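Local coordinates for protein DELTA1-pyrroline-2-carboxylate reductase (PDB 6T3E) that catalyses the NADH-dependent reduction of Delta1-pyrroline-2-carboxylate to L-proline, at residues Y145-R148 with K149-I153; P229-G233 with G234-E238; A296-A299 with E300-G304. All coordinates share one frame; numbering follows the deposited sequence.

The three contacts are local and all are partly buried: interaction 3 lies most inward, with no exposed residue in contact, while interactions 1 and 2 each carry exposed ones. Interaction 1 turns the chain at the end of a helix by a beta turn with a salt bridge, interaction 2 within a loop by a 3-10 turn with a lysine CB over the face of an indole. Interaction 3 is instead a strand-to-helix junction, governed by helical hydrogen bonds and a capping glutamate. Interaction 1 links the other two: Tyr145 and Leu146 pack on Ile301 of interaction 3, whereas Arg148 and Arg237 of interaction 2 converge on the carboxylate of Asp218. Interactions 2 and 3 do not touch, their nearest atoms about 17 Å apart.

Interaction 1 of 3, residues Y145-R148 with K149-I153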
ATOM      1  N   TYR B 145     -30.950  -4.560   3.044  1.00 53.82           N
ATOM      2  CA  TYR B 145     -31.275  -5.977   3.009  1.00 55.35           C
ATOM      3  C   TYR B 145     -31.543  -6.581   4.377  1.00 53.41           C
ATOM      4  O   TYR B 145     -32.216  -7.616   4.451  1.00 53.59           O
ATOM      5  CB  TYR B 145     -30.137  -6.766   2.356  1.00 57.23           C
ATOM      6  CG  TYR B 145     -29.907  -6.424   0.911  1.00 55.88           C
ATOM      7  CD1 TYR B 145     -30.416  -7.230  -0.096  1.00 55.54           C
ATOM      8  CD2 TYR B 145     -29.182  -5.297   0.553  1.00 55.04           C
ATOM      9  CE1 TYR B 145     -30.215  -6.920  -1.417  1.00 57.11           C
ATOM     10  CE2 TYR B 145     -28.974  -4.975  -0.767  1.00 56.27           C
ATOM     11  CZ  TYR B 145     -29.492  -5.791  -1.750  1.00 59.84           C
ATOM     12  OH  TYR B 145     -29.279  -5.473  -3.071  1.00 62.69           O
ATOM     13  N   LEU B 146     -31.038  -5.968   5.456  1.00 55.51           N
ATOM     14  CA  LEU B 146     -31.045  -6.589   6.778  1.00 55.36           C
ATOM     15  C   LEU B 146     -31.954  -5.921   7.796  1.00 57.43           C
ATOM     16  O   LEU B 146     -32.269  -6.548   8.809  1.00 57.23           O
ATOM     17  CB  LEU B 146     -29.626  -6.617   7.372  1.00 50.75           C
ATOM     18  CG  LEU B 146     -28.553  -7.421   6.644  1.00 51.52           C
ATOM     19  CD1 LEU B 146     -27.219  -7.308   7.348  1.00 51.06           C
ATOM     20  CD2 LEU B 146     -28.987  -8.867   6.526  1.00 53.92           C
ATOM     21  N   ALA B 147     -32.384  -4.688   7.565  1.00 61.21           N
ATOM     22  CA  ALA B 147     -33.164  -3.957   8.549  1.00 61.41           C
ATOM     23  C   ALA B 147     -34.647  -4.060   8.227  1.00 70.08           C
ATOM     24  O   ALA B 147     -35.042  -4.186   7.062  1.00 73.10           O
ATOM     25  CB  ALA B 147     -32.745  -2.484   8.606  1.00 55.64           C
ATOM     26  N   ARG B 148     -35.465  -4.024   9.278  1.00 70.03           N
ATOM     27  CA  ARG B 148     -36.905  -4.000   9.084  1.00 68.62           C
ATOM     28  C   ARG B 148     -37.280  -2.767   8.276  1.00 66.31           C
ATOM     29  O   ARG B 148     -36.754  -1.675   8.510  1.00 65.25           O
ATOM     30  CB  ARG B 148     -37.625  -3.990  10.432  1.00 67.81           C
ATOM     31  CG  ARG B 148     -37.862  -5.364  11.050  1.00 66.95           C
ATOM     32  CD  ARG B 148     -38.702  -5.267  12.341  1.00 64.79           C
ATOM     33  NE  ARG B 148     -37.987  -4.686  13.486  1.00 61.16           N
ATOM     34  CZ  ARG B 148     -38.237  -3.486  14.012  1.00 57.01           C
ATOM     35  NH1 ARG B 148     -37.538  -3.054  15.063  1.00 50.85           N
ATOM     36  NH2 ARG B 148     -39.187  -2.718  13.490  1.00 57.13           N
ATOM     37  N   LYS B 149     -38.165  -2.953   7.295  1.00 66.94           N
ATOM     38  CA  LYS B 149     -38.573  -1.834   6.453  1.00 65.04           C
ATOM     39  C   LYS B 149     -39.371  -0.798   7.235  1.00 68.58           C
ATOM     40  O   LYS B 149     -39.371   0.384   6.872  1.00 70.02           O
ATOM     41  CB  LYS B 149     -39.378  -2.351   5.261  1.00 63.97           C
ATOM     42  CG  LYS B 149     -38.554  -2.469   3.990  1.00 64.71           C
ATOM     43  CD  LYS B 149     -39.354  -3.088   2.871  1.00 69.23           C
ATOM     44  CE  LYS B 149     -38.472  -3.457   1.701  1.00 70.03           C
ATOM     45  NZ  LYS B 149     -38.236  -2.278   0.821  1.00 70.70           N
ATOM     46  N   ASP B 150     -40.026  -1.207   8.321  1.00 67.64           N
ATOM     47  CA  ASP B 150     -40.795  -0.292   9.149  1.00 67.98           C
ATOM     48  C   ASP B 150     -39.981   0.284  10.305  1.00 67.09           C
ATOM     49  O   ASP B 150     -40.566   0.740  11.295  1.00 66.78           O
ATOM     50  CB  ASP B 150     -42.057  -0.989   9.668  1.00 71.57           C
ATOM     51  CG  ASP B 150     -41.755  -2.224  10.513  1.00 74.31           C
ATOM     52  OD1 ASP B 150     -40.598  -2.705  10.511  1.00 73.78           O
ATOM     53  OD2 ASP B 150     -42.696  -2.729  11.169  1.00 75.82           O
ATOM     54  N   SER B 151     -38.655   0.309  10.188  1.00 71.46           N
ATOM     55  CA  SER B 151     -37.816   0.869  11.243  1.00 71.45           C
ATOM     56  C   SER B 151     -37.945   2.389  11.262  1.00 74.03           C
ATOM     57  O   SER B 151     -37.823   3.039  10.219  1.00 78.41           O
ATOM     58  CB  SER B 151     -36.351   0.479  11.022  1.00 68.74           C
ATOM     59  OG  SER B 151     -36.179  -0.924  10.878  1.00 68.45           O
ATOM     60  N   LYS B 152     -38.195   2.964  12.440  1.00 69.23           N
ATOM     61  CA  LYS B 152     -38.303   4.418  12.543  1.00 66.52           C
ATOM     62  C   LYS B 152     -37.375   5.034  13.583  1.00 59.87           C
ATOM     63  O   LYS B 152     -37.020   6.208  13.441  1.00 55.25           O
ATOM     64  CB  LYS B 152     -39.756   4.876  12.790  1.00 70.16           C
ATOM     65  CG  LYS B 152     -40.645   3.985  13.660  1.00 75.62           C
ATOM     66  CD  LYS B 152     -41.710   4.850  14.365  1.00 80.21           C
ATOM     67  CE  LYS B 152     -42.619   4.089  15.357  1.00 80.54           C
ATOM     68  NZ  LYS B 152     -43.682   3.269  14.729  1.00 80.33           N
ATOM     69  N   ILE B 153     -36.963   4.299  14.605  1.00 59.70           N
ATOM     70  CA  ILE B 153     -36.102   4.810  15.669  1.00 53.92           C
ATOM     71  C   ILE B 153     -34.720   4.188  15.493  1.00 49.92           C
ATOM     72  O   ILE B 153     -34.590   2.962  15.373  1.00 44.33           O
ATOM     73  CB  ILE B 153     -36.669   4.495  17.073  1.00 55.64           C
ATOM     74  CG1 ILE B 153     -38.158   4.873  17.185  1.00 59.54           C
ATOM     75  CG2 ILE B 153     -35.895   5.238  18.128  1.00 56.43           C
ATOM     76  CD1 ILE B 153     -39.128   3.691  17.257  1.00 60.27           C
TER
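Arg148 and Ser151 close a type I beta turn through one carbonyl oxygen that takes two donors from the serine. Arg148 O accepts the amide Ser151 N at 3.2 Å (N-H...O angle 145°) and the hydroxyl Ser151 OG at 2.5 Å, both arriving from the same face of the carbonyl plane, the amide well above it and the hydroxyl tilted less. Because OG lies beside its own backbone N, anti to the carbonyl carbon (chi1 -53°), the side chain and amide of a single residue can grip the same atom.

Across the turn, Arg148 NH2 forms a salt bridge to Asp150 OD1 at 3.3 Å. The carboxylate is met from above its plane, while the oxygen stays near the edge of the guanidinium; the two flat groups stand 85° apart. OD1 also lies over the start of the arginine chain, 3.2 Å from Arg148 CB.

The rest of the guanidinium is engaged outside the turn: NE donates to Gly239 O and NH1 pairs with Asp218, a carboxylate that Arg237 also reaches. With its three nitrogens committed to different partners, the group is held against rotation. A methionine in place of Arg148 would probably deprive Asp150 and Asp218 of a charge partner and Gly239 O of its donor from this side chain.

Packing is lighter. Ala147, where the chain leaves helical angles, brings its CB to 4.4 Å from Ser151 OG. The turn thus joins helix 128-146 to strand 153-157 of the parallel sheet. Ala147 and Ser151 rest on Ile219 of strand 219-222, Leu146 and Ala147 reach His241 of strand 241-244, and Tyr145 and Leu146 meet Ile301 of helix 298-303.

Interaction 2 of 3, residues P229-G233 with G234-E238; sequences PVVKG and GWIRE
Gly233 O accepts the amide Ile236 N at 3.0 Å, and one residue earlier Lys232 O takes Trp235 N at 3.1 Å. Two successive bonds spanning three residues make this a single 3-10 turn, set in the loop between strands 219-222 and 241-244 of the parallel, Rossmann-like sheet. The Lys232-Trp235 bond is the straighter, with an N-H...O angle of 164°; in both, the donor stands above the carbonyl plane.

The turn returns the indole of Trp235 onto the residue that opened it. Lys232 CB sits over the centre of the six-membered ring in a CH-pi contact, 3.5 Å from the centroid and 13° off the ring normal. From there the chain runs outward on the same face, Lys232 CG passing over the rim, 3.5 Å from Trp235 CZ2, and CD lying beyond it. A first torsion that sets CG beside the backbone N (chi1 -66°) and an extended run beyond it carry the chain from the ring centre out past the CZ2 edge, and it bends only at its last torsion, before the amine. At the ring edge, near its plane, Val230 O approaches Trp235 CZ3 at 3.4 Å.

Outside the turn, Arg211 and Thr214 of helix 210-215 also touch the indole, and Asp256 accepts the amide of Gly233. The side chain of Val230 turns from the contact and touches the bound NADH, so the turn begins two residues after a residue of the cofactor pocket. The Val231 and Ile236 side chains cross at about a right angle, with Val231 CG1 4.2 Å from Ile236 CD1.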
ATOM      1  N   PRO B 229     -16.258  -3.971  25.281  1.00 49.34           N
ATOM      2  CA  PRO B 229     -17.659  -3.891  24.851  1.00 47.90           C
ATOM      3  C   PRO B 229     -18.428  -2.749  25.501  1.00 46.09           C
ATOM      4  O   PRO B 229     -18.323  -2.498  26.702  1.00 47.61           O
ATOM      5  CB  PRO B 229     -18.223  -5.251  25.272  1.00 48.70           C
ATOM      6  CG  PRO B 229     -17.047  -6.157  25.196  1.00 48.17           C
ATOM      7  CD  PRO B 229     -15.868  -5.344  25.636  1.00 46.27           C
ATOM      8  N   VAL B 230     -19.203  -2.058  24.671  1.00 42.72           N
ATOM      9  CA  VAL B 230     -20.138  -1.040  25.122  1.00 44.65           C
ATOM     10  C   VAL B 230     -21.577  -1.509  24.978  1.00 46.86           C
ATOM     11  O   VAL B 230     -22.448  -1.021  25.716  1.00 46.17           O
ATOM     12  CB  VAL B 230     -19.936   0.287  24.355  1.00 43.01           C
ATOM     13  CG1 VAL B 230     -20.621   1.441  25.065  1.00 42.92           C
ATOM     14  CG2 VAL B 230     -18.463   0.582  24.156  1.00 40.92           C
ATOM     15  N   VAL B 231     -21.853  -2.441  24.070  1.00 50.24           N
ATOM     16  CA  VAL B 231     -23.200  -2.935  23.820  1.00 53.46           C
ATOM     17  C   VAL B 231     -23.323  -4.318  24.431  1.00 56.47           C
ATOM     18  O   VAL B 231     -22.607  -5.244  24.029  1.00 56.34           O
ATOM     19  CB  VAL B 231     -23.510  -2.983  22.316  1.00 51.48           C
ATOM     20  CG1 VAL B 231     -24.949  -3.406  22.099  1.00 50.79           C
ATOM     21  CG2 VAL B 231     -23.247  -1.623  21.686  1.00 51.72           C
ATOM     22  N   LYS B 232     -24.256  -4.463  25.374  1.00 58.43           N
ATOM     23  CA  LYS B 232     -24.562  -5.749  25.983  1.00 59.42           C
ATOM     24  C   LYS B 232     -25.735  -6.402  25.263  1.00 59.82           C
ATOM     25  O   LYS B 232     -26.777  -5.774  25.045  1.00 56.02           O
ATOM     26  CB  LYS B 232     -24.894  -5.576  27.467  1.00 62.71           C
ATOM     27  CG  LYS B 232     -23.729  -5.101  28.329  1.00 66.61           C
ATOM     28  CD  LYS B 232     -23.994  -5.339  29.828  1.00 72.53           C
ATOM     29  CE  LYS B 232     -22.740  -5.107  30.679  1.00 73.17           C
ATOM     30  NZ  LYS B 232     -22.341  -3.667  30.763  1.00 71.29           N
ATOM     31  N   GLY B 233     -25.586  -7.691  24.956  1.00 62.98           N
ATOM     32  CA  GLY B 233     -26.626  -8.384  24.221  1.00 66.04           C
ATOM     33  C   GLY B 233     -27.939  -8.452  24.972  1.00 68.80           C
ATOM     34  O   GLY B 233     -29.006  -8.434  24.355  1.00 70.26           O
ATOM     35  N   GLY B 234     -27.884  -8.455  26.309  1.00 70.19           N
ATOM     36  CA  GLY B 234     -29.093  -8.524  27.116  1.00 70.44           C
ATOM     37  C   GLY B 234     -30.070  -7.392  26.864  1.00 69.82           C
ATOM     38  O   GLY B 234     -31.252  -7.513  27.212  1.00 70.76           O
ATOM     39  N   TRP B 235     -29.604  -6.288  26.274  1.00 64.66           N
ATOM     40  CA  TRP B 235     -30.455  -5.143  25.991  1.00 59.28           C
ATOM     41  C   TRP B 235     -31.169  -5.238  24.654  1.00 57.34           C
ATOM     42  O   TRP B 235     -32.218  -4.604  24.482  1.00 58.22           O
ATOM     43  CB  TRP B 235     -29.635  -3.850  26.012  1.00 58.27           C
ATOM     44  CG  TRP B 235     -28.765  -3.700  27.220  1.00 62.35           C
ATOM     45  CD1 TRP B 235     -28.982  -4.225  28.473  1.00 60.88           C
ATOM     46  CD2 TRP B 235     -27.535  -2.970  27.298  1.00 60.65           C
ATOM     47  NE1 TRP B 235     -27.957  -3.868  29.312  1.00 59.44           N
ATOM     48  CE2 TRP B 235     -27.063  -3.091  28.619  1.00 59.94           C
ATOM     49  CE3 TRP B 235     -26.789  -2.220  26.380  1.00 57.82           C
ATOM     50  CZ2 TRP B 235     -25.880  -2.491  29.043  1.00 60.82           C
ATOM     51  CZ3 TRP B 235     -25.612  -1.627  26.804  1.00 57.52           C
ATOM     52  CH2 TRP B 235     -25.165  -1.775  28.121  1.00 58.89           C
ATOM     53  N   ILE B 236     -30.627  -5.998  23.708  1.00 52.74           N
ATOM     54  CA  ILE B 236     -31.143  -5.995  22.344  1.00 54.79           C
ATOM     55  C   ILE B 236     -32.429  -6.811  22.275  1.00 61.07           C
ATOM     56  O   ILE B 236     -32.418  -8.029  22.484  1.00 63.33           O
ATOM     57  CB  ILE B 236     -30.094  -6.542  21.368  1.00 49.69           C
ATOM     58  CG1 ILE B 236     -28.708  -6.004  21.745  1.00 47.27           C
ATOM     59  CG2 ILE B 236     -30.456  -6.158  19.956  1.00 46.23           C
ATOM     60  CD1 ILE B 236     -27.603  -6.362  20.768  1.00 42.96           C
ATOM     61  N   ARG B 237     -33.531  -6.149  21.933  1.00 65.28           N
ATOM     62  CA  ARG B 237     -34.780  -6.856  21.711  1.00 72.87           C
ATOM     63  C   ARG B 237     -34.832  -7.358  20.271  1.00 76.32           C
ATOM     64  O   ARG B 237     -34.020  -6.983  19.427  1.00 78.14           O
ATOM     65  CB  ARG B 237     -35.983  -5.964  22.026  1.00 76.58           C
ATOM     66  CG  ARG B 237     -35.959  -4.605  21.375  1.00 79.44           C
ATOM     67  CD  ARG B 237     -37.263  -3.865  21.640  1.00 83.47           C
ATOM     68  NE  ARG B 237     -37.309  -2.572  20.960  1.00 87.81           N
ATOM     69  CZ  ARG B 237     -37.477  -2.415  19.649  1.00 90.67           C
ATOM     70  NH1 ARG B 237     -37.612  -3.472  18.855  1.00 92.01           N
ATOM     71  NH2 ARG B 237     -37.508  -1.194  19.127  1.00 90.41           N
ATOM     72  N   GLU B 238     -35.786  -8.241  20.001  1.00 77.79           N
ATOM     73  CA  GLU B 238     -35.877  -8.827  18.677  1.00 75.96           C
ATOM     74  C   GLU B 238     -36.222  -7.771  17.629  1.00 75.58           C
ATOM     75  O   GLU B 238     -36.739  -6.687  17.927  1.00 75.75           O
ATOM     76  CB  GLU B 238     -36.906  -9.955  18.650  1.00 76.40           C
ATOM     77  CG  GLU B 238     -38.077  -9.773  19.579  1.00 77.79           C
ATOM     78  CD  GLU B 238     -39.008 -10.973  19.555  1.00 81.67           C
ATOM     79  OE1 GLU B 238     -40.133 -10.844  19.020  1.00 85.88           O
ATOM     80  OE2 GLU B 238     -38.611 -12.047  20.061  1.00 80.01           O
TER

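Interaction 3 of 3, residues A296-A299 with E300-G304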
ATOM      1  N   ALA B 296     -23.350 -14.777   5.885  1.00 58.72           N
ATOM      2  CA  ALA B 296     -22.988 -14.439   4.521  1.00 59.62           C
ATOM      3  C   ALA B 296     -22.083 -13.215   4.512  1.00 61.68           C
ATOM      4  O   ALA B 296     -22.108 -12.385   5.426  1.00 64.35           O
ATOM      5  CB  ALA B 296     -24.235 -14.178   3.670  1.00 61.87           C
ATOM      6  N   GLU B 297     -21.300 -13.111   3.445  1.00 61.58           N
ATOM      7  CA  GLU B 297     -20.607 -11.879   3.120  1.00 58.99           C
ATOM      8  C   GLU B 297     -21.559 -10.936   2.402  1.00 58.27           C
ATOM      9  O   GLU B 297     -22.491 -11.365   1.717  1.00 58.35           O
ATOM     10  CB  GLU B 297     -19.398 -12.151   2.225  1.00 59.02           C
ATOM     11  CG  GLU B 297     -18.327 -13.024   2.844  1.00 58.51           C
ATOM     12  CD  GLU B 297     -17.081 -13.098   1.984  1.00 56.69           C
ATOM     13  OE1 GLU B 297     -16.124 -12.337   2.245  1.00 57.07           O
ATOM     14  OE2 GLU B 297     -17.059 -13.915   1.043  1.00 57.40           O
ATOM     15  N   LEU B 298     -21.301  -9.638   2.542  1.00 56.56           N
ATOM     16  CA  LEU B 298     -22.170  -8.658   1.908  1.00 56.11           C
ATOM     17  C   LEU B 298     -22.230  -8.860   0.400  1.00 58.14           C
ATOM     18  O   LEU B 298     -23.283  -8.645  -0.209  1.00 58.66           O
ATOM     19  CB  LEU B 298     -21.693  -7.242   2.237  1.00 52.84           C
ATOM     20  CG  LEU B 298     -22.560  -6.096   1.712  1.00 48.17           C
ATOM     21  CD1 LEU B 298     -23.917  -6.101   2.383  1.00 40.79           C
ATOM     22  CD2 LEU B 298     -21.871  -4.756   1.899  1.00 49.43           C
ATOM     23  N   ALA B 299     -21.130  -9.310  -0.212  1.00 56.97           N
ATOM     24  CA  ALA B 299     -21.132  -9.524  -1.657  1.00 53.72           C
ATOM     25  C   ALA B 299     -22.132 -10.601  -2.051  1.00 57.45           C
ATOM     26  O   ALA B 299     -22.757 -10.513  -3.114  1.00 61.38           O
ATOM     27  CB  ALA B 299     -19.730  -9.881  -2.147  1.00 50.62           C
ATOM     28  N   GLU B 300     -22.298 -11.627  -1.210  1.00 58.05           N
ATOM     29  CA  GLU B 300     -23.287 -12.661  -1.509  1.00 59.60           C
ATOM     30  C   GLU B 300     -24.712 -12.142  -1.343  1.00 59.95           C
ATOM     31  O   GLU B 300     -25.620 -12.550  -2.079  1.00 63.45           O
ATOM     32  CB  GLU B 300     -23.061 -13.877  -0.616  1.00 62.00           C
ATOM     33  CG  GLU B 300     -21.604 -14.177  -0.372  1.00 62.93           C
ATOM     34  CD  GLU B 300     -21.421 -15.342   0.553  1.00 62.54           C
ATOM     35  OE1 GLU B 300     -21.928 -15.279   1.681  1.00 62.72           O
ATOM     36  OE2 GLU B 300     -20.774 -16.325   0.151  1.00 64.62           O
ATOM     37  N   ILE B 301     -24.934 -11.258  -0.368  1.00 55.05           N
ATOM     38  CA  ILE B 301     -26.262 -10.688  -0.169  1.00 54.84           C
ATOM     39  C   ILE B 301     -26.642  -9.764  -1.325  1.00 55.30           C
ATOM     40  O   ILE B 301     -27.785  -9.784  -1.803  1.00 51.12           O
ATOM     41  CB  ILE B 301     -26.324  -9.970   1.187  1.00 53.34           C
ATOM     42  CG1 ILE B 301     -26.400 -11.006   2.312  1.00 55.04           C
ATOM     43  CG2 ILE B 301     -27.515  -9.024   1.236  1.00 54.03           C
ATOM     44  CD1 ILE B 301     -26.856 -10.442   3.625  1.00 53.67           C
ATOM     45  N   VAL B 302     -25.702  -8.931  -1.785  1.00 55.18           N
ATOM     46  CA  VAL B 302     -25.997  -8.026  -2.895  1.00 52.62           C
ATOM     47  C   VAL B 302     -26.338  -8.825  -4.147  1.00 52.64           C
ATOM     48  O   VAL B 302     -27.289  -8.505  -4.872  1.00 49.31           O
ATOM     49  CB  VAL B 302     -24.813  -7.066  -3.147  1.00 50.82           C
ATOM     50  CG1 VAL B 302     -25.133  -6.109  -4.296  1.00 53.47           C
ATOM     51  CG2 VAL B 302     -24.460  -6.280  -1.900  1.00 48.63           C
ATOM     52  N   ALA B 303     -25.607  -9.914  -4.383  1.00 53.72           N
ATOM     53  CA  ALA B 303     -25.829 -10.744  -5.559  1.00 52.53           C
ATOM     54  C   ALA B 303     -27.140 -11.515  -5.506  1.00 56.63           C
ATOM     55  O   ALA B 303     -27.572 -12.035  -6.539  1.00 60.13           O
ATOM     56  CB  ALA B 303     -24.664 -11.724  -5.722  1.00 49.28           C
ATOM     57  N   GLY B 304     -27.789 -11.584  -4.348  1.00 59.66           N
ATOM     58  CA  GLY B 304     -28.994 -12.367  -4.178  1.00 61.22           C
ATOM     59  C   GLY B 304     -28.769 -13.845  -3.940  1.00 61.82           C
ATOM     60  O   GLY B 304     -29.745 -14.572  -3.710  1.00 63.24           O
TER
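Glu297 O accepts Ile301 N at 3.2 Å in the carbonyl plane, the first full helical bond where strand 294-297 passes into helix 298-303. The amide of Glu300 also turns to this oxygen, though weakly. Leu298 O then takes Val302 N at 2.9 Å, nearly along the C=O axis, and Ala299 O takes Ala303 N at 3.2 Å. The helix is short: at Gly304 the chain swings to positive phi (82°), and Gly304 N comes back to Ile301 O.

At the opposite end the side chain of Glu300 folds back over the first turn. CG lies beside the backbone N (chi1 -38°) and the chain runs on extended, which delivers OE1 to Glu297 N at 2.9 Å with an N-H...O angle of 151°. The amide meets the carboxylate from above its plane. With Glu297 in the N-cap position and Glu300 three residues on, this is one half of a capping box; the reciprocal half is absent, as the carboxylate of Glu297 goes instead to the amide of Lys270 through OE1. The other carboxylate oxygens, Glu297 OE2 and Glu300 OE2, are 4.5 Å apart, a proximity of like charge that the amides at the start of the helix probably offset in part.

Two apolar pairs flank the junction: Ala296 CB meets Ile301 CG1 at 4.1 Å, and, on a different flank, Leu298 CG meets Val302 CG2 at the same distance, their side chains crossing at a slant. Leu298 continues onto Val141 and Ala142 of helix 128-146 and Phe50 of helix 39-54; Ala299 and Ala303 face Leu53 and Tyr54 of the latter helix.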